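Local coordinates for major capsid protein (Norovirus Hu/GI.7/TCH-060/USA/2003, PDB 4P25) that forms the norovirus capsid, its protruding P domain binding histo-blood group antigen glycans such as Lewis Y, probably for attachment to host cells, at residues G69-T74 and K78-T83. Sequence-based numbering, arbitrary orientation.
Sequences GKVFST and KGLNLT
The Phe-72 ring lies across Gly-79 and meets the Asn-81 side chain on the same face of an antiparallel hairpin. Its CG sits between backbone N and carbonyl carbon (chi1 72°), which swings the ring over the neighbouring strand; Gly-79 N lies over one ring face, and Gly-79 CA makes an off-centre CH-pi contact 4.2 Å from the centroid. The Asn-81 amide and ring planes are 8° apart, but OD1 comes obliquely to Phe-72 CD1, at 3.2 Å. On the reverse face, Val-71 CG2 touches Leu-80 CD2 at 3.7 Å, while CG1 rests against the aliphatic chain of Lys-78. Paired backbone hydrogen bonds join Lys-70 with Asn-81 and Phe-72 with Gly-79, flanking the non-hydrogen-bonded pair Val-71/Leu-80. Beyond them, one water accepts from Lys-70 NZ (2.7 Å) and donates to Thr-83 OG1; another donates to Thr-74 OG1 and Lys-78 O near the turn, where Thr-74 OG1 also bonds Gly-77 O. Outward, Gly-69 bonds Gln-155, Val-71 Gly-153 and Leu-80 Ile-143, placing the hairpin inside one of the P domain's two antiparallel sheets. Direct backbone bonds thus hold the strands together, whereas water joins two side chains at the far end and a side chain to a carbonyl near the turn.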
loop_
_atom_site.group_PDB
_atom_site.type_symbol
_atom_site.label_atom_id
_atom_site.label_comp_id
_atom_site.label_asym_id
_atom_site.label_seq_id
_atom_site.Cartn_x
_atom_site.Cartn_y
_atom_site.Cartn_z
ATOM N N GLY A 69 -11.390 13.077 7.372
ATOM C CA GLY A 69 -12.056 13.978 8.290
ATOM C C GLY A 69 -13.291 14.615 7.704
ATOM O O GLY A 69 -13.603 14.460 6.522
ATOM N N LYS A 70 -14.004 15.337 8.555
ATOM C CA LYS A 70 -15.201 16.046 8.133
ATOM C C LYS A 70 -14.936 17.533 7.995
ATOM O O LYS A 70 -14.393 18.167 8.901
ATOM C CB LYS A 70 -16.337 15.780 9.115
ATOM C CG LYS A 70 -16.794 14.339 9.057
ATOM C CD LYS A 70 -17.712 13.957 10.197
ATOM C CE LYS A 70 -18.183 12.529 10.008
ATOM N NZ LYS A 70 -17.058 11.615 9.649
ATOM N N VAL A 71 -15.324 18.082 6.850
ATOM C CA VAL A 71 -15.125 19.499 6.569
ATOM C C VAL A 71 -15.984 20.357 7.489
ATOM O O VAL A 71 -17.167 20.076 7.684
ATOM C CB VAL A 71 -15.455 19.817 5.095
ATOM C CG1 VAL A 71 -15.385 21.324 4.824
ATOM C CG2 VAL A 71 -14.516 19.053 4.173
ATOM N N PHE A 72 -15.370 21.387 8.067
ATOM C CA PHE A 72 -16.096 22.361 8.878
ATOM C C PHE A 72 -15.648 23.786 8.539
ATOM O O PHE A 72 -14.622 23.984 7.889
ATOM C CB PHE A 72 -15.947 22.065 10.381
ATOM C CG PHE A 72 -14.581 22.375 10.944
ATOM C CD1 PHE A 72 -13.542 21.462 10.828
ATOM C CD2 PHE A 72 -14.346 23.567 11.607
ATOM C CE1 PHE A 72 -12.288 21.747 11.354
ATOM C CE2 PHE A 72 -13.098 23.855 12.134
ATOM C CZ PHE A 72 -12.068 22.947 12.006
ATOM N N SER A 73 -16.431 24.769 8.967
ATOM C CA SER A 73 -16.134 26.165 8.666
ATOM C C SER A 73 -15.236 26.785 9.730
ATOM O O SER A 73 -15.513 26.675 10.927
ATOM C CB SER A 73 -17.426 26.980 8.564
ATOM O OG SER A 73 -18.270 26.492 7.536
ATOM N N THR A 74 -14.160 27.431 9.291
ATOM C CA THR A 74 -13.291 28.163 10.203
ATOM C C THR A 74 -13.440 29.657 9.946
ATOM O O THR A 74 -14.207 30.068 9.071
ATOM C CB THR A 74 -11.824 27.773 10.011
ATOM O OG1 THR A 74 -11.368 28.255 8.740
ATOM C CG2 THR A 74 -11.671 26.261 10.048
ATOM N N LYS A 78 -12.076 26.769 5.378
ATOM C CA LYS A 78 -12.415 25.425 5.844
ATOM C C LYS A 78 -11.344 24.720 6.669
ATOM O O LYS A 78 -10.175 25.105 6.674
ATOM C CB LYS A 78 -12.764 24.542 4.651
ATOM C CG LYS A 78 -13.943 25.036 3.842
ATOM C CD LYS A 78 -15.163 25.129 4.730
ATOM C CE LYS A 78 -16.438 25.086 3.924
ATOM N NZ LYS A 78 -16.655 26.337 3.161
ATOM N N GLY A 79 -11.765 23.665 7.360
ATOM C CA GLY A 79 -10.849 22.789 8.067
ATOM C C GLY A 79 -11.396 21.375 8.071
ATOM O O GLY A 79 -12.516 21.144 7.609
ATOM N N LEU A 80 -10.609 20.429 8.573
ATOM C CA LEU A 80 -11.075 19.055 8.756
ATOM C C LEU A 80 -11.096 18.686 10.228
ATOM O O LEU A 80 -10.103 18.879 10.937
ATOM C CB LEU A 80 -10.155 18.058 8.040
ATOM C CG LEU A 80 -10.187 17.879 6.528
ATOM C CD1 LEU A 80 -9.296 16.693 6.161
ATOM C CD2 LEU A 80 -11.605 17.660 6.021
ATOM N N ASN A 81 -12.230 18.160 10.685
ATOM C CA ASN A 81 -12.292 17.504 11.978
ATOM C C ASN A 81 -11.939 16.051 11.732
ATOM O O ASN A 81 -12.707 15.309 11.118
ATOM C CB ASN A 81 -13.683 17.624 12.602
ATOM C CG ASN A 81 -13.953 19.001 13.187
ATOM O OD1 ASN A 81 -15.020 19.577 12.977
ATOM N ND2 ASN A 81 -12.987 19.530 13.930
ATOM N N LEU A 82 -10.763 15.655 12.193
ATOM C CA LEU A 82 -10.184 14.368 11.809
ATOM C C LEU A 82 -10.916 13.159 12.388
ATOM O O LEU A 82 -11.448 13.211 13.495
ATOM C CB LEU A 82 -8.707 14.312 12.206
ATOM C CG LEU A 82 -7.793 15.373 11.586
ATOM C CD1 LEU A 82 -6.361 15.252 12.112
ATOM C CD2 LEU A 82 -7.832 15.295 10.059
ATOM N N THR A 83 -10.952 12.078 11.612
ATOM C CA THR A 83 -11.345 10.769 12.118
ATOM C C THR A 83 -10.228 9.782 11.805
ATOM O O THR A 83 -9.269 10.129 11.117
ATOM C CB THR A 83 -12.646 10.257 11.459
ATOM O OG1 THR A 83 -12.435 10.054 10.055
ATOM C CG2 THR A 83 -13.788 11.252 11.669
HETATM O O HOH W 1 -14.582 11.516 8.553
HETATM O O HOH W 2 -9.195 27.563 7.083
#